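Local coordinates for tRNA (cytosine(72)-C(5))-methyltransferase (Pyrococcus horikoshii, PDB 5ZVG), which transfers a methyl group from S-adenosylmethionine to the C5 position of cytosine 72 in several tRNAs, among them tRNA(Thr) and tRNA(Cys), at residues Ile119-Glu124 and Ile139-Tyr144; Ile202-Ala207 and Ile270-Pro275; Ile225-Lys230 and Lys248-Val253. All blocks are in the same frame, centred on the assembly; numbering follows the deposited sequence.

Contact 1 (Ile119-Glu124 and Ile139-Tyr144)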
loop_
_atom_site.group_PDB
_atom_site.type_symbol
_atom_site.label_atom_id
_atom_site.label_comp_id
_atom_site.label_asym_id
_atom_site.label_seq_id
_atom_site.Cartn_x
_atom_site.Cartn_y
_atom_site.Cartn_z
ATOM N N ILE A 119 -7.297 14.423 -32.890
ATOM C CA ILE A 119 -7.566 13.043 -32.522
ATOM C C ILE A 119 -8.996 12.607 -32.840
ATOM O O ILE A 119 -9.969 13.173 -32.331
ATOM C CB ILE A 119 -7.289 12.808 -31.029
ATOM C CG1 ILE A 119 -5.797 12.988 -30.735
ATOM C CG2 ILE A 119 -7.727 11.413 -30.615
ATOM C CD1 ILE A 119 -5.423 12.735 -29.283
ATOM N N LYS A 120 -9.098 11.552 -33.641
ATOM C CA LYS A 120 -10.374 10.945 -33.994
ATOM C C LYS A 120 -10.332 9.480 -33.571
ATOM O O LYS A 120 -9.252 8.907 -33.421
ATOM C CB LYS A 120 -10.648 11.083 -35.496
ATOM C CG LYS A 120 -9.447 10.724 -36.372
ATOM C CD LYS A 120 -9.659 11.050 -37.846
ATOM C CE LYS A 120 -8.523 10.493 -38.718
ATOM N NZ LYS A 120 -7.179 11.063 -38.374
ATOM N N GLU A 121 -11.503 8.889 -33.342
ATOM C CA GLU A 121 -11.598 7.490 -32.932
ATOM C C GLU A 121 -10.773 6.572 -33.827
ATOM O O GLU A 121 -10.744 6.745 -35.040
ATOM C CB GLU A 121 -13.060 7.040 -32.923
ATOM C CG GLU A 121 -13.266 5.571 -32.566
ATOM C CD GLU A 121 -14.731 5.220 -32.372
ATOM O OE1 GLU A 121 -15.595 6.004 -32.826
ATOM O OE2 GLU A 121 -15.014 4.164 -31.761
ATOM N N GLY A 122 -10.091 5.608 -33.219
ATOM C CA GLY A 122 -9.242 4.696 -33.962
ATOM C C GLY A 122 -7.811 5.169 -34.148
ATOM O O GLY A 122 -6.948 4.383 -34.531
ATOM N N ASP A 123 -7.553 6.449 -33.890
ATOM C CA ASP A 123 -6.197 6.972 -34.015
ATOM C C ASP A 123 -5.302 6.368 -32.946
ATOM O O ASP A 123 -5.744 6.129 -31.821
ATOM C CB ASP A 123 -6.177 8.499 -33.904
ATOM C CG ASP A 123 -6.672 9.188 -35.166
ATOM O OD1 ASP A 123 -6.882 8.493 -36.185
ATOM O OD2 ASP A 123 -6.863 10.427 -35.133
ATOM N N GLU A 124 -4.050 6.109 -33.302
ATOM C CA GLU A 124 -3.063 5.710 -32.312
ATOM C C GLU A 124 -2.578 6.974 -31.602
ATOM O O GLU A 124 -2.232 7.971 -32.245
ATOM C CB GLU A 124 -1.903 4.948 -32.959
ATOM C CG GLU A 124 -0.964 4.267 -31.962
ATOM C CD GLU A 124 0.281 3.681 -32.620
ATOM O OE1 GLU A 124 0.255 3.442 -33.847
ATOM O OE2 GLU A 124 1.287 3.457 -31.907
ATOM N N ILE A 139 -5.193 3.272 -28.441
ATOM C CA ILE A 139 -6.049 3.639 -29.572
ATOM C C ILE A 139 -7.269 4.420 -29.059
ATOM O O ILE A 139 -8.007 3.949 -28.187
ATOM C CB ILE A 139 -6.546 2.397 -30.382
ATOM C CG1 ILE A 139 -5.438 1.762 -31.231
ATOM C CG2 ILE A 139 -7.684 2.780 -31.307
ATOM C CD1 ILE A 139 -4.366 1.004 -30.467
ATOM N N ALA A 140 -7.473 5.618 -29.593
ATOM C CA ALA A 140 -8.588 6.461 -29.172
ATOM C C ALA A 140 -9.935 5.831 -29.518
ATOM O O ALA A 140 -10.156 5.399 -30.647
ATOM C CB ALA A 140 -8.477 7.836 -29.805
ATOM N N ARG A 141 -10.837 5.796 -28.540
ATOM C CA ARG A 141 -12.188 5.299 -28.762
ATOM C C ARG A 141 -13.204 6.431 -28.726
ATOM O O ARG A 141 -14.410 6.197 -28.753
ATOM C CB ARG A 141 -12.557 4.230 -27.736
ATOM C CG ARG A 141 -11.728 2.968 -27.851
ATOM C CD ARG A 141 -11.686 2.478 -29.293
ATOM N NE ARG A 141 -10.869 1.276 -29.424
ATOM C CZ ARG A 141 -10.411 0.803 -30.578
ATOM N NH1 ARG A 141 -10.662 1.453 -31.705
ATOM N NH2 ARG A 141 -9.676 -0.302 -30.602
ATOM N N MET A 142 -12.698 7.657 -28.643
ATOM C CA MET A 142 -13.511 8.854 -28.788
ATOM C C MET A 142 -12.780 9.840 -29.678
ATOM O O MET A 142 -11.551 9.821 -29.758
ATOM C CB MET A 142 -13.807 9.506 -27.439
ATOM C CG MET A 142 -14.582 8.652 -26.462
ATOM S SD MET A 142 -14.864 9.517 -24.903
ATOM C CE MET A 142 -15.845 8.321 -23.992
ATOM N N ASP A 143 -13.536 10.697 -30.351
ATOM C CA ASP A 143 -12.955 11.839 -31.034
ATOM C C ASP A 143 -12.497 12.832 -29.974
ATOM O O ASP A 143 -12.887 12.715 -28.808
ATOM C CB ASP A 143 -13.965 12.494 -31.979
ATOM C CG ASP A 143 -14.448 11.554 -33.061
ATOM O OD1 ASP A 143 -13.631 10.742 -33.550
ATOM O OD2 ASP A 143 -15.639 11.641 -33.436
ATOM N N TYR A 144 -11.662 13.790 -30.368
ATOM C CA TYR A 144 -11.218 14.832 -29.447
ATOM C C TYR A 144 -12.382 15.483 -28.689
ATOM O O TYR A 144 -12.320 15.647 -27.469
ATOM C CB TYR A 144 -10.426 15.909 -30.188
ATOM C CG TYR A 144 -10.256 17.158 -29.361
ATOM C CD1 TYR A 144 -9.300 17.223 -28.357
ATOM C CD2 TYR A 144 -11.072 18.266 -29.566
ATOM C CE1 TYR A 144 -9.157 18.351 -27.588
ATOM C CE2 TYR A 144 -10.934 19.399 -28.800
ATOM C CZ TYR A 144 -9.974 19.436 -27.814
ATOM O OH TYR A 144 -9.832 20.570 -27.053
#

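Contact 2 (Ile202-Ala207 and Ile270-Pro275). With SAM (S-adenosylmethionine), chain C.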
loop_
_atom_site.group_PDB
_atom_site.type_symbol
_atom_site.label_atom_id
_atom_site.label_comp_id
_atom_site.label_asym_id
_atom_site.label_seq_id
_atom_site.Cartn_x
_atom_site.Cartn_y
_atom_site.Cartn_z
ATOM N N ILE A 202 -6.621 -4.156 19.148
ATOM C CA ILE A 202 -6.997 -2.851 18.632
ATOM C C ILE A 202 -6.170 -2.468 17.413
ATOM O O ILE A 202 -4.941 -2.421 17.466
ATOM C CB ILE A 202 -6.832 -1.746 19.690
ATOM C CG1 ILE A 202 -7.589 -2.090 20.976
ATOM C CG2 ILE A 202 -7.284 -0.404 19.122
ATOM C CD1 ILE A 202 -7.353 -1.095 22.086
ATOM N N ASP A 203 -6.868 -2.194 16.319
ATOM C CA ASP A 203 -6.277 -1.594 15.134
ATOM C C ASP A 203 -6.668 -0.123 15.124
ATOM O O ASP A 203 -7.805 0.214 14.792
ATOM C CB ASP A 203 -6.767 -2.299 13.870
ATOM C CG ASP A 203 -5.922 -1.979 12.655
ATOM O OD1 ASP A 203 -5.175 -0.975 12.680
ATOM O OD2 ASP A 203 -6.023 -2.731 11.662
ATOM N N MET A 204 -5.734 0.757 15.476
ATOM C CA MET A 204 -6.109 2.142 15.760
ATOM C C MET A 204 -6.025 3.065 14.554
ATOM O O MET A 204 -6.339 4.250 14.657
ATOM C CB MET A 204 -5.248 2.707 16.890
ATOM C CG MET A 204 -3.759 2.668 16.644
ATOM S SD MET A 204 -2.901 3.435 18.032
ATOM C CE MET A 204 -3.420 2.338 19.326
ATOM N N ALA A 205 -5.615 2.525 13.415
ATOM C CA ALA A 205 -5.685 3.255 12.155
ATOM C C ALA A 205 -6.016 2.247 11.077
ATOM O O ALA A 205 -5.163 1.883 10.266
ATOM C CB ALA A 205 -4.385 3.968 11.862
ATOM N N ALA A 206 -7.265 1.795 11.074
ATOM C CA ALA A 206 -7.594 0.524 10.452
ATOM C C ALA A 206 -8.123 0.600 9.024
ATOM O O ALA A 206 -7.954 -0.352 8.265
ATOM C CB ALA A 206 -8.594 -0.203 11.320
ATOM N N ALA A 207 -8.730 1.719 8.639
ATOM C CA ALA A 207 -9.423 1.781 7.350
ATOM C C ALA A 207 -8.427 1.940 6.203
ATOM O O ALA A 207 -7.413 2.615 6.362
ATOM C CB ALA A 207 -10.433 2.919 7.345
ATOM N N ILE A 270 -1.912 -4.504 20.032
ATOM C CA ILE A 270 -2.266 -3.301 19.303
ATOM C C ILE A 270 -1.486 -3.211 18.002
ATOM O O ILE A 270 -0.252 -3.286 17.997
ATOM C CB ILE A 270 -2.002 -2.034 20.127
ATOM C CG1 ILE A 270 -3.012 -1.908 21.267
ATOM C CG2 ILE A 270 -2.080 -0.816 19.239
ATOM C CD1 ILE A 270 -2.883 -0.619 22.046
ATOM N N LEU A 271 -2.210 -3.061 16.898
ATOM C CA LEU A 271 -1.583 -2.739 15.624
ATOM C C LEU A 271 -1.693 -1.248 15.334
ATOM O O LEU A 271 -2.785 -0.678 15.324
ATOM C CB LEU A 271 -2.206 -3.542 14.481
ATOM C CG LEU A 271 -1.748 -3.106 13.084
ATOM C CD1 LEU A 271 -0.243 -3.199 12.933
ATOM C CD2 LEU A 271 -2.430 -3.936 12.020
ATOM N N LEU A 272 -0.545 -0.626 15.100
ATOM C CA LEU A 272 -0.492 0.768 14.692
ATOM C C LEU A 272 0.153 0.861 13.312
ATOM O O LEU A 272 1.376 0.947 13.180
ATOM C CB LEU A 272 0.274 1.614 15.712
ATOM C CG LEU A 272 0.495 3.085 15.339
ATOM C CD1 LEU A 272 -0.807 3.768 14.927
ATOM C CD2 LEU A 272 1.145 3.834 16.494
ATOM N N ASP A 273 -0.683 0.803 12.283
ATOM C CA ASP A 273 -0.217 0.994 10.918
ATOM C C ASP A 273 -0.409 2.471 10.590
ATOM O O ASP A 273 -1.411 2.877 10.001
ATOM C CB ASP A 273 -0.976 0.071 9.959
ATOM C CG ASP A 273 -0.502 0.188 8.535
ATOM O OD1 ASP A 273 0.693 -0.085 8.282
ATOM O OD2 ASP A 273 -1.334 0.501 7.659
ATOM N N ALA A 274 0.583 3.264 10.977
ATOM C CA ALA A 274 0.399 4.694 11.194
ATOM C C ALA A 274 0.363 5.511 9.912
ATOM O O ALA A 274 1.048 5.185 8.938
ATOM C CB ALA A 274 1.503 5.217 12.104
ATOM N N PRO A 275 -0.449 6.583 9.912
ATOM C CA PRO A 275 -0.360 7.569 8.834
ATOM C C PRO A 275 1.082 8.044 8.715
ATOM O O PRO A 275 1.736 8.268 9.732
ATOM C CB PRO A 275 -1.306 8.692 9.292
ATOM C CG PRO A 275 -1.474 8.484 10.764
ATOM C CD PRO A 275 -1.401 6.997 10.958
HETATM N N SAM C . -3.730 -0.129 8.233
HETATM C CA SAM C . -4.731 0.216 7.226
HETATM C C SAM C . -4.970 -0.925 6.238
HETATM O O SAM C . -5.823 -0.826 5.354
HETATM O OXT SAM C . -4.325 -1.972 6.302
HETATM C CB SAM C . -4.365 1.512 6.504
HETATM C CG SAM C . -4.102 2.698 7.431
HETATM S SD SAM C . -3.602 4.198 6.550
HETATM C CE SAM C . -1.809 3.948 6.527
HETATM C "C5'" SAM C . -3.763 5.461 7.838
HETATM C "C4'" SAM C . -5.194 5.654 8.330
HETATM O "O4'" SAM C . -5.181 6.342 9.565
HETATM C "C3'" SAM C . -6.046 6.482 7.377
HETATM O "O3'" SAM C . -7.138 5.703 6.953
HETATM C "C2'" SAM C . -6.564 7.648 8.193
HETATM O "O2'" SAM C . -7.951 7.788 8.010
HETATM C "C1'" SAM C . -6.276 7.236 9.623
HETATM N N9 SAM C . -5.973 8.368 10.520
HETATM C C8 SAM C . -5.192 9.467 10.271
HETATM N N7 SAM C . -5.187 10.245 11.378
HETATM C C5 SAM C . -5.949 9.657 12.329
HETATM C C6 SAM C . -6.283 10.014 13.630
HETATM N N6 SAM C . -5.820 11.140 14.167
HETATM N N1 SAM C . -7.102 9.184 14.370
HETATM C C2 SAM C . -7.582 8.014 13.823
HETATM N N3 SAM C . -7.248 7.666 12.532
HETATM C C4 SAM C . -6.447 8.476 11.798
#

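Contact 3 (Ile225-Lys230 and Lys248-Val253). With SAM (S-adenosylmethionine), chain C.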
loop_
_atom_site.group_PDB
_atom_site.type_symbol
_atom_site.label_atom_id
_atom_site.label_comp_id
_atom_site.label_asym_id
_atom_site.label_seq_id
_atom_site.Cartn_x
_atom_site.Cartn_y
_atom_site.Cartn_z
ATOM N N ILE A 225 -12.259 -7.838 17.167
ATOM C CA ILE A 225 -11.255 -6.860 16.779
ATOM C C ILE A 225 -11.876 -5.472 16.778
ATOM O O ILE A 225 -12.879 -5.229 16.104
ATOM C CB ILE A 225 -10.668 -7.152 15.387
ATOM C CG1 ILE A 225 -10.143 -8.586 15.311
ATOM C CG2 ILE A 225 -9.574 -6.142 15.047
ATOM C CD1 ILE A 225 -9.912 -9.066 13.893
ATOM N N ILE A 226 -11.293 -4.568 17.554
ATOM C CA ILE A 226 -11.750 -3.189 17.574
ATOM C C ILE A 226 -10.940 -2.400 16.568
ATOM O O ILE A 226 -9.714 -2.361 16.652
ATOM C CB ILE A 226 -11.613 -2.559 18.972
ATOM C CG1 ILE A 226 -12.384 -3.383 19.999
ATOM C CG2 ILE A 226 -12.113 -1.123 18.963
ATOM C CD1 ILE A 226 -12.223 -2.886 21.399
ATOM N N ALA A 227 -11.622 -1.778 15.617
ATOM C CA ALA A 227 -10.943 -1.069 14.542
ATOM C C ALA A 227 -11.312 0.410 14.525
ATOM O O ALA A 227 -12.480 0.773 14.395
ATOM C CB ALA A 227 -11.258 -1.709 13.208
ATOM N N ILE A 228 -10.295 1.255 14.651
ATOM C CA ILE A 228 -10.476 2.689 14.811
ATOM C C ILE A 228 -10.026 3.460 13.578
ATOM O O ILE A 228 -8.978 3.161 13.010
ATOM C CB ILE A 228 -9.682 3.200 16.022
ATOM C CG1 ILE A 228 -10.120 2.464 17.286
ATOM C CG2 ILE A 228 -9.821 4.702 16.163
ATOM C CD1 ILE A 228 -9.337 2.828 18.497
ATOM N N ASP A 229 -10.824 4.429 13.147
ATOM C CA ASP A 229 -10.362 5.401 12.161
ATOM C C ASP A 229 -11.108 6.721 12.302
ATOM O O ASP A 229 -12.256 6.752 12.736
ATOM C CB ASP A 229 -10.509 4.862 10.735
ATOM C CG ASP A 229 -9.460 5.428 9.793
ATOM O OD1 ASP A 229 -9.641 6.564 9.302
ATOM O OD2 ASP A 229 -8.447 4.740 9.546
ATOM N N LYS A 230 -10.447 7.811 11.929
ATOM C CA LYS A 230 -11.044 9.134 12.026
ATOM C C LYS A 230 -11.958 9.417 10.833
ATOM O O LYS A 230 -12.963 10.116 10.964
ATOM C CB LYS A 230 -9.952 10.203 12.116
ATOM C CG LYS A 230 -10.477 11.610 12.370
ATOM C CD LYS A 230 -9.348 12.628 12.398
ATOM C CE LYS A 230 -8.736 12.791 11.012
ATOM N NZ LYS A 230 -7.928 14.036 10.892
ATOM N N LYS A 248 -16.866 -11.235 10.314
ATOM C CA LYS A 248 -17.850 -11.060 11.384
ATOM C C LYS A 248 -17.173 -10.792 12.721
ATOM O O LYS A 248 -17.751 -10.994 13.787
ATOM C CB LYS A 248 -18.751 -12.292 11.483
ATOM C CG LYS A 248 -19.417 -12.656 10.172
ATOM C CD LYS A 248 -19.972 -14.061 10.207
ATOM C CE LYS A 248 -20.755 -14.378 8.942
ATOM N NZ LYS A 248 -21.741 -15.472 9.166
ATOM N N ASN A 249 -15.941 -10.314 12.636
ATOM C CA ASN A 249 -15.036 -10.280 13.768
ATOM C C ASN A 249 -14.830 -8.875 14.311
ATOM O O ASN A 249 -14.327 -8.688 15.418
ATOM C CB ASN A 249 -13.689 -10.868 13.349
ATOM C CG ASN A 249 -13.004 -11.584 14.471
ATOM O OD1 ASN A 249 -13.287 -11.333 15.641
ATOM N ND2 ASN A 249 -12.096 -12.490 14.129
ATOM N N VAL A 250 -15.222 -7.886 13.517
ATOM C CA VAL A 250 -14.718 -6.535 13.703
ATOM C C VAL A 250 -15.773 -5.554 14.197
ATOM O O VAL A 250 -16.883 -5.483 13.662
ATOM C CB VAL A 250 -14.109 -6.008 12.387
ATOM C CG1 VAL A 250 -13.631 -4.584 12.542
ATOM C CG2 VAL A 250 -12.956 -6.899 11.959
ATOM N N LYS A 251 -15.394 -4.788 15.218
ATOM C CA LYS A 251 -16.203 -3.689 15.727
ATOM C C LYS A 251 -15.591 -2.359 15.319
ATOM O O LYS A 251 -14.488 -2.009 15.745
ATOM C CB LYS A 251 -16.328 -3.773 17.250
ATOM C CG LYS A 251 -17.022 -2.578 17.892
ATOM C CD LYS A 251 -18.399 -2.319 17.293
ATOM C CE LYS A 251 -19.235 -1.419 18.193
ATOM N NZ LYS A 251 -18.499 -0.181 18.572
ATOM N N LEU A 252 -16.309 -1.630 14.477
ATOM C CA LEU A 252 -15.872 -0.317 14.023
ATOM C C LEU A 252 -16.188 0.778 15.031
ATOM O O LEU A 252 -17.300 0.852 15.557
ATOM C CB LEU A 252 -16.522 0.024 12.678
ATOM C CG LEU A 252 -15.758 -0.331 11.402
ATOM C CD1 LEU A 252 -15.172 -1.699 11.493
ATOM C CD2 LEU A 252 -16.669 -0.256 10.206
ATOM N N VAL A 253 -15.196 1.619 15.303
ATOM C CA VAL A 253 -15.403 2.813 16.107
ATOM C C VAL A 253 -14.721 4.000 15.431
ATOM O O VAL A 253 -13.536 3.950 15.099
ATOM C CB VAL A 253 -14.890 2.640 17.559
ATOM C CG1 VAL A 253 -15.806 1.713 18.340
ATOM C CG2 VAL A 253 -13.490 2.098 17.574
HETATM N N SAM C . -3.730 -0.129 8.233
HETATM C CA SAM C . -4.731 0.216 7.226
HETATM C C SAM C . -4.970 -0.925 6.238
HETATM O O SAM C . -5.823 -0.826 5.354
HETATM O OXT SAM C . -4.325 -1.972 6.302
HETATM C CB SAM C . -4.365 1.512 6.504
HETATM C CG SAM C . -4.102 2.698 7.431
HETATM S SD SAM C . -3.602 4.198 6.550
HETATM C CE SAM C . -1.809 3.948 6.527
HETATM C "C5'" SAM C . -3.763 5.461 7.838
HETATM C "C4'" SAM C . -5.194 5.654 8.330
HETATM O "O4'" SAM C . -5.181 6.342 9.565
HETATM C "C3'" SAM C . -6.046 6.482 7.377
HETATM O "O3'" SAM C . -7.138 5.703 6.953
HETATM C "C2'" SAM C . -6.564 7.648 8.193
HETATM O "O2'" SAM C . -7.951 7.788 8.010
HETATM C "C1'" SAM C . -6.276 7.236 9.623
HETATM N N9 SAM C . -5.973 8.368 10.520
HETATM C C8 SAM C . -5.192 9.467 10.271
HETATM N N7 SAM C . -5.187 10.245 11.378
HETATM C C5 SAM C . -5.949 9.657 12.329
HETATM C C6 SAM C . -6.283 10.014 13.630
HETATM N N6 SAM C . -5.820 11.140 14.167
HETATM N N1 SAM C . -7.102 9.184 14.370
HETATM C C2 SAM C . -7.582 8.014 13.823
HETATM N N3 SAM C . -7.248 7.666 12.532
HETATM C C4 SAM C . -6.447 8.476 11.798
#

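Contact 1 (Ile119-Glu124 and Ile139-Tyr144)
In the PUA domain, the type II turn Lys120-Asp123 leads into strand 124-128 and lies against the end of strand 134-140, where Asp123 and Gly122 meet Ala140. The amide of Ala140 gives a hydrogen bond to the carbonyl of Asp123 (N to O 2.9 Å), and Gly122 N returns a nearly straight one to Ala140 O (2.6 Å, 175° at the hydrogen). Ala140 is thus held through both its backbone polar atoms. CG2 of Ile139 rests on CA of Gly122 at 3.6 Å; the same methyl lies over one face of the Arg141 guanidinium, nearer its border than its centre, while the guanidinium forms a salt bridge with Glu157. Farther along, Asp143 reaches across: with CG anti to its own carbonyl carbon (chi1 -61°), OD1 takes the amide of Glu121 nearly head-on (N to OD1 2.8 Å). Tyr144 N, at the start of helix 144-147, bonds to Ile119 O at 2.7 Å, though the bond is bent to 141°. CG2 of Ile119 touches CB of Ala140 at 3.7 Å, and Ile119 also touches Pro89. Both side chains pack on Val125 of strand 124-128 and on Met147 of helix 144-147, so the turn, two antiparallel strands and the short helix close around one small apolar patch.

Contact 2 (Ile202-Ala207 and Ile270-Pro275)
Met204, just past the end of strand 201-203, leans across the neighbouring parallel strand 267-273. From CB, the first torsion (chi1 57°) sets CG between the backbone N and carbonyl carbon and over the partner strand, where it touches CD1 of Leu272 at 3.6 Å. SD passes the same methyl at 3.8 Å. A bend at the last torsion then carries CE onto CG2 of Ile270 at 3.4 Å, so the thioether chain spans two residues on one side of that strand; it also touches Ala308 of helix 291-311. The backbones are joined by Leu271 N to Ile202 O and by a longer bond from Met204 N to Leu271 O (3.3 Å), nearly in line with the carbonyl bond. On the other side of the sheet, the Asp203 and Leu271 side chains run alongside each other, OD2 of Asp203 3.8 Å from CD2 of Leu271, and the same oxygen bonds to Thr212. The amino N of SAM is gripped by Asp273 OD2 at 2.5 Å and by the carbonyl O of Ala205 at 3.2 Å; Lys211 forms a salt bridge with the same carboxylate oxygen, and Ser321 holds Asp273 OD1. CG of Pro275 approaches C8 of the adenine at 3.9 Å. A cofactor loop after the first strand, with SAM across the C-terminal ends of the parallel strands, is characteristic of the Rossmann-like class I methyltransferase fold.

Contact 3 (Ile225-Lys230 and Lys248-Val253)
The beta-alpha-beta unit formed by strand 225-229, helix 232-245 and strand 250-254 brings Ile225-Ile228 alongside Val250-Val253 and ends at the ribose site of SAM. The two strands run parallel, their axes 4.6 Å apart at closest approach and turned by 28°. A regular ladder joins them: Ile225 N to Asn249 O, Lys251 N to Ile225 O, Ala227 N to Lys251 O and Val253 N to Ala227 O. The next bond, Asp229 N to Val253 O, is weak at 3.4 Å. On one side of the sheet, CG2 of Val253 touches both isoleucines of that face: placed between its own backbone N and carbonyl carbon (chi1 -72° for CG1), it meets CG1 of Ile228 at 3.4 Å and CG2 of Ile226 at 3.8 Å. On the other side, CB of Ala227 meets CG1 of Val250 at 3.8 Å, and CG2 of Val250 reaches CB of Ile225 at 4.1 Å. At the end of its strand, Asp229 turns its carboxylate away from strand 250-254 to SAM. OD1 accepts a hydrogen bond from ribose O2', modelled at 2.5 Å, a length probably too short to be taken literally, and also accepts the amide of Ser231, while OD2 receives that of Ala207; these backbone amides fix the rotation of the carboxylate. Helix 232-245 covers Ala227 through Met238 and Leu252 through Ile242, helix 210-218 packs on Ile225 and Val250, and strand 201-203 flanks strand 225-229 within the same sheet.

How the contacts relate
Contact 1 lies in the PUA domain, on the far side of the chain's centre from contact 2, their centres 46 Å apart; it closes before either of the others begins. Contacts 2 and 3 share the central sheet of the methyltransferase domain, with centres 10 Å apart, and contact 3 is nested within the chain loop that contact 2 closes. Strands 201-203 and 225-229 are neighbours there, so the sheet order runs 250-254, 225-229, 201-203, 267-273. Both contacts end at one SAM molecule, contact 2 mainly at its methionine part and contact 3 mainly at its ribose. The nearest atoms of contacts 1 and 2 are about 32 Å apart; PUA domains commonly bind RNA, consistent with tRNA binding here.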